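Sialidase domain-containing protein (Dyadobacter fermentans, PDB 5HX0) is of unknown function but folds as a beta-propeller related to non-viral sialidases, which suggests, without proving, a role in handling glycans. Local coordinates at residues P313-L319 / Y368-Q373; I355-T359 / V381-V387. One frame throughout, in Å; residues are numbered along the deposited sequence.

Contact 1: P313-L319 / Y368-Q373; sequences PMHALRL and YPWAVQ
His-315 lays its imidazole against the indole of Trp-370 where the innermost strands of two adjacent propeller blades run side by side. CG of His-315 stands anti to the backbone N (chi1 178°), which carries the ring across to the other strand; its CD2 sits 3.4 Å above the indole plane, over the centre. The planes of the His-315 ring and the Trp-370 five-membered ring are inclined at 32°, with their centroids 3.8 Å apart. The same imidazole takes CA of Trp-370 over a face as a CH-pi contact.

Strands 314-318 and 368-373 are nearly parallel, at 6°, yet belong to different four-stranded antiparallel sheets, each being the edge strand of its own; this is the packing of neighbouring blades around a beta-propeller axis. The link between them is made mainly by side chains, with two bridging waters. At the corner, where a cis peptide bond precedes Pro-313, CG of Pro-313 lies 3.8 Å from the centroid of the Tyr-368 ring, over its face, while the phenol OH bonds to Glu-265. Water 1 donates to Pro-369 O at 2.8 Å and, weakly, to Pro-313 O. Further along, CD2 of Leu-317 meets CB of Ala-371 at 3.9 Å. Gln-373, its chain bent at chi2, turns OE1 toward water 2, which donates to it and to Arg-318 O, while NE2 bonds Asp-375 O; CD2 of Leu-319 packs 3.6 Å from that same OE1.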
# COMPACT_ATOMS: atom_id res chain seq x y z
N PRO A 313 -17.60 18.49 7.75
CA PRO A 313 -17.70 19.20 6.48
C PRO A 313 -19.09 18.90 5.91
O PRO A 313 -19.83 18.13 6.53
CB PRO A 313 -16.59 18.56 5.64
CG PRO A 313 -16.57 17.12 6.13
CD PRO A 313 -16.94 17.18 7.62
N MSE A 314 -19.42 19.47 4.76
CA MSE A 314 -20.75 19.34 4.18
C MSE A 314 -20.72 18.46 2.93
O MSE A 314 -19.70 18.43 2.23
CB MSE A 314 -21.33 20.73 3.82
CG MSE A 314 -22.25 21.34 4.92
SE MSE A 314 -21.30 21.76 6.54
CE MSE A 314 -19.91 22.98 5.90
N HIS A 315 -21.82 17.75 2.68
CA HIS A 315 -22.03 16.97 1.46
C HIS A 315 -23.45 17.22 0.97
O HIS A 315 -24.38 17.23 1.77
CB HIS A 315 -21.84 15.44 1.70
CG HIS A 315 -22.09 14.63 0.47
ND1 HIS A 315 -23.31 14.03 0.21
CD2 HIS A 315 -21.32 14.40 -0.62
CE1 HIS A 315 -23.26 13.43 -0.97
NE2 HIS A 315 -22.07 13.66 -1.51
N ALA A 316 -23.63 17.40 -0.34
CA ALA A 316 -24.95 17.66 -0.91
C ALA A 316 -25.32 16.57 -1.90
O ALA A 316 -24.51 16.22 -2.77
CB ALA A 316 -25.02 19.02 -1.60
N LEU A 317 -26.55 16.06 -1.78
CA LEU A 317 -27.09 15.03 -2.66
C LEU A 317 -28.44 15.49 -3.21
O LEU A 317 -29.32 15.87 -2.44
CB LEU A 317 -27.29 13.72 -1.89
CG LEU A 317 -28.04 12.62 -2.65
CD1 LEU A 317 -27.19 12.10 -3.80
CD2 LEU A 317 -28.44 11.47 -1.71
N ARG A 318 -28.60 15.45 -4.54
CA ARG A 318 -29.89 15.78 -5.14
C ARG A 318 -30.83 14.60 -4.93
O ARG A 318 -30.50 13.48 -5.33
CB ARG A 318 -29.73 16.09 -6.63
CG ARG A 318 -31.04 16.54 -7.29
CD ARG A 318 -30.86 16.73 -8.82
NE ARG A 318 -30.05 17.91 -9.09
CZ ARG A 318 -29.92 18.48 -10.29
NH1 ARG A 318 -30.55 17.95 -11.34
NH2 ARG A 318 -29.16 19.56 -10.44
N LEU A 319 -31.98 14.84 -4.31
CA LEU A 319 -32.99 13.81 -4.08
C LEU A 319 -33.88 13.64 -5.30
O LEU A 319 -33.86 14.45 -6.23
CB LEU A 319 -33.82 14.18 -2.85
CG LEU A 319 -33.01 14.24 -1.55
CD1 LEU A 319 -33.87 14.87 -0.46
CD2 LEU A 319 -32.60 12.83 -1.14
N TYR A 368 -17.69 13.56 8.77
CA TYR A 368 -17.47 13.48 7.32
C TYR A 368 -18.56 12.66 6.61
O TYR A 368 -18.23 11.71 5.89
CB TYR A 368 -16.09 12.92 7.02
CG TYR A 368 -14.94 13.88 7.26
CD1 TYR A 368 -14.71 14.45 8.51
CD2 TYR A 368 -14.10 14.24 6.21
CE1 TYR A 368 -13.66 15.35 8.73
CE2 TYR A 368 -13.05 15.13 6.41
CZ TYR A 368 -12.84 15.68 7.67
OH TYR A 368 -11.79 16.55 7.84
N PRO A 369 -19.83 13.00 6.78
CA PRO A 369 -20.87 12.20 6.13
C PRO A 369 -20.88 12.37 4.61
O PRO A 369 -20.45 13.38 4.05
CB PRO A 369 -22.18 12.71 6.76
CG PRO A 369 -21.86 14.14 7.13
CD PRO A 369 -20.40 14.11 7.56
N TRP A 370 -21.42 11.34 3.96
CA TRP A 370 -21.52 11.29 2.51
C TRP A 370 -22.73 10.42 2.18
O TRP A 370 -22.78 9.26 2.60
CB TRP A 370 -20.23 10.71 1.90
CG TRP A 370 -20.04 10.98 0.43
CD1 TRP A 370 -20.80 10.52 -0.61
CD2 TRP A 370 -19.01 11.79 -0.15
NE1 TRP A 370 -20.30 10.99 -1.82
CE2 TRP A 370 -19.20 11.77 -1.56
CE3 TRP A 370 -17.93 12.51 0.37
CZ2 TRP A 370 -18.33 12.44 -2.43
CZ3 TRP A 370 -17.09 13.17 -0.49
CH2 TRP A 370 -17.29 13.13 -1.88
N ALA A 371 -23.70 10.97 1.45
CA ALA A 371 -24.96 10.28 1.22
C ALA A 371 -25.04 9.71 -0.19
O ALA A 371 -24.43 10.24 -1.13
CB ALA A 371 -26.15 11.20 1.47
N VAL A 372 -25.82 8.65 -0.34
CA VAL A 372 -26.07 8.04 -1.64
C VAL A 372 -27.52 7.58 -1.68
O VAL A 372 -28.07 7.12 -0.67
CB VAL A 372 -25.09 6.87 -1.92
CG1 VAL A 372 -25.26 5.80 -0.87
CG2 VAL A 372 -25.33 6.31 -3.33
N GLN A 373 -28.15 7.71 -2.85
CA GLN A 373 -29.53 7.27 -3.01
C GLN A 373 -29.54 5.76 -3.14
O GLN A 373 -28.86 5.20 -4.01
CB GLN A 373 -30.15 7.92 -4.25
CG GLN A 373 -31.67 7.84 -4.32
CD GLN A 373 -32.33 8.86 -3.41
OE1 GLN A 373 -31.89 10.01 -3.34
NE2 GLN A 373 -33.38 8.44 -2.70
O HOH W 1 -19.85 16.06 4.70
O HOH W 2 -31.10 10.96 -5.61

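Contact 2: I355-T359 / V381-V387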
# COMPACT_ATOMS: atom_id res chain seq x y z
N ILE A 355 -32.19 17.79 10.83
CA ILE A 355 -32.41 16.37 11.07
C ILE A 355 -31.25 15.89 11.92
O ILE A 355 -30.09 16.04 11.52
CB ILE A 355 -32.48 15.60 9.74
CG1 ILE A 355 -33.56 16.19 8.82
CG2 ILE A 355 -32.67 14.11 9.96
CD1 ILE A 355 -33.46 15.74 7.38
N VAL A 356 -31.51 15.32 13.09
CA VAL A 356 -30.41 14.86 13.94
C VAL A 356 -30.29 13.35 13.79
O VAL A 356 -31.17 12.60 14.21
CB VAL A 356 -30.60 15.28 15.41
CG1 VAL A 356 -29.39 14.85 16.23
CG2 VAL A 356 -30.78 16.81 15.51
N LEU A 357 -29.19 12.88 13.18
CA LEU A 357 -29.06 11.45 12.91
C LEU A 357 -28.35 10.68 14.03
O LEU A 357 -28.70 9.53 14.30
CB LEU A 357 -28.32 11.22 11.58
CG LEU A 357 -28.98 11.81 10.33
CD1 LEU A 357 -28.10 11.58 9.11
CD2 LEU A 357 -30.37 11.21 10.11
N ARG A 358 -27.36 11.28 14.68
CA ARG A 358 -26.60 10.61 15.73
C ARG A 358 -26.25 11.62 16.80
O ARG A 358 -25.89 12.76 16.49
CB ARG A 358 -25.27 9.97 15.22
CG ARG A 358 -25.41 8.90 14.14
CD ARG A 358 -26.00 7.62 14.70
NE ARG A 358 -25.14 6.87 15.61
CZ ARG A 358 -24.47 5.77 15.27
NH1 ARG A 358 -24.53 5.30 14.04
NH2 ARG A 358 -23.74 5.14 16.18
N THR A 359 -26.37 11.20 18.06
CA THR A 359 -25.96 12.01 19.20
C THR A 359 -25.02 11.26 20.14
O THR A 359 -24.66 11.80 21.20
CB THR A 359 -27.19 12.48 20.02
OG1 THR A 359 -27.92 11.33 20.45
CG2 THR A 359 -28.11 13.36 19.18
N VAL A 381 -26.95 7.70 4.51
CA VAL A 381 -25.99 8.72 4.91
C VAL A 381 -24.86 7.95 5.59
O VAL A 381 -25.00 7.51 6.73
CB VAL A 381 -26.60 9.76 5.84
CG1 VAL A 381 -25.54 10.84 6.18
CG2 VAL A 381 -27.86 10.38 5.22
N SER A 382 -23.73 7.78 4.89
CA SER A 382 -22.58 7.18 5.53
C SER A 382 -21.74 8.26 6.22
O SER A 382 -21.85 9.45 5.93
CB SER A 382 -21.71 6.43 4.50
OG SER A 382 -20.97 7.36 3.71
N TYR A 383 -20.88 7.82 7.14
CA TYR A 383 -19.99 8.70 7.90
C TYR A 383 -19.01 7.79 8.62
O TYR A 383 -19.15 6.57 8.60
CB TYR A 383 -20.75 9.61 8.88
CG TYR A 383 -21.88 8.92 9.61
CD1 TYR A 383 -21.65 8.19 10.78
CD2 TYR A 383 -23.19 8.98 9.12
CE1 TYR A 383 -22.69 7.54 11.45
CE2 TYR A 383 -24.24 8.35 9.79
CZ TYR A 383 -23.97 7.62 10.94
OH TYR A 383 -25.01 6.99 11.59
N TYR A 384 -17.98 8.39 9.23
CA TYR A 384 -17.21 7.59 10.17
C TYR A 384 -17.56 8.04 11.58
O TYR A 384 -18.15 9.12 11.80
CB TYR A 384 -15.69 7.62 9.89
CG TYR A 384 -14.90 8.81 10.45
CD1 TYR A 384 -15.00 10.06 9.86
CD2 TYR A 384 -14.02 8.65 11.53
CE1 TYR A 384 -14.26 11.16 10.34
CE2 TYR A 384 -13.28 9.75 12.04
CZ TYR A 384 -13.40 11.00 11.42
OH TYR A 384 -12.69 12.11 11.89
N PHE A 385 -17.27 7.17 12.54
CA PHE A 385 -17.91 7.32 13.84
C PHE A 385 -17.06 6.65 14.91
O PHE A 385 -16.18 5.84 14.61
CB PHE A 385 -19.33 6.74 13.85
CG PHE A 385 -20.26 7.47 14.77
CD1 PHE A 385 -20.70 8.74 14.43
CD2 PHE A 385 -20.69 6.90 15.96
CE1 PHE A 385 -21.56 9.45 15.27
CE2 PHE A 385 -21.54 7.58 16.81
CZ PHE A 385 -21.98 8.86 16.48
N ASN A 386 -17.33 7.01 16.16
CA ASN A 386 -16.82 6.29 17.31
C ASN A 386 -17.82 6.49 18.44
O ASN A 386 -18.41 7.57 18.57
CB ASN A 386 -15.43 6.74 17.77
CG ASN A 386 -15.46 8.10 18.47
OD1 ASN A 386 -15.61 8.17 19.69
ND2 ASN A 386 -15.34 9.18 17.68
N VAL A 387 -18.00 5.44 19.23
CA VAL A 387 -18.73 5.50 20.50
C VAL A 387 -17.70 5.42 21.63
O VAL A 387 -16.53 5.08 21.37
CB VAL A 387 -19.77 4.37 20.59
CG1 VAL A 387 -20.82 4.52 19.51
CG2 VAL A 387 -19.11 3.00 20.49
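Tyr-383 OH is gripped by two groups, NH1 of Arg-358 and OG of Ser-397. The arginine bond measures 3.0 Å from NH1 to OH and is bent, with an N-H...O angle of 144°; the hydroxyl is tilted out of the guanidinium plane. NH1 arrives at the edge of the phenol ring, in its plane, and the guanidinium plane is turned 79° from that of the phenol, which it meets at the edge.

Bends at chi2 and chi3 fold the arginine back on itself, bringing CG within 3.2 Å of Tyr-383 OH and swinging the guanidinium over Phe-385. There CZ of Arg-358 lies 4.1 Å from the centroid of the phenyl ring, over its face, a cation-pi contact displaced toward the rim. NH2 of Arg-358 comes to 3.3 Å from CE2 of Phe-385, and CB of Arg-358 sits by CE1 and CZ of that ring. NE is held by a salt bridge to Asp-360, which fixes the guanidinium from another direction.

Next to the arginine, CD1 of Leu-357 packs on the isopropyl group of Val-381, 4.0 Å from CG1. Leu-357 and Arg-358 both face Ile-337 on the adjoining strand in a classic beta bulge, and both side chains point at strand 381-385. The strand axes cross at -51°, 10.2 Å apart, the face-to-face packing of twisted sheets expected between successive blades of a beta-propeller.

In the fold
The centres of contacts 1 and 2 are about 13 Å apart, and both join the same two antiparallel sheets. One holds strands 314-318, 324-330, 336-342 and 354-358 in that order; the other contains the neighbouring strands 367-375 and 378-385. Contact 1 uses the edge strand of each sheet, contact 2 the far edge of the first and the next strand of the second, so the segments alternate along the chain: 313-319, 355-359, 368-373, 381-387. Trp-370 N and Ser-382 O, 2.8 Å apart, probably link the contacts by a hydrogen bond. Together they tie two consecutive blades, the second closed by the N-terminal strand 42-51 beside the C-terminal strand 393-401.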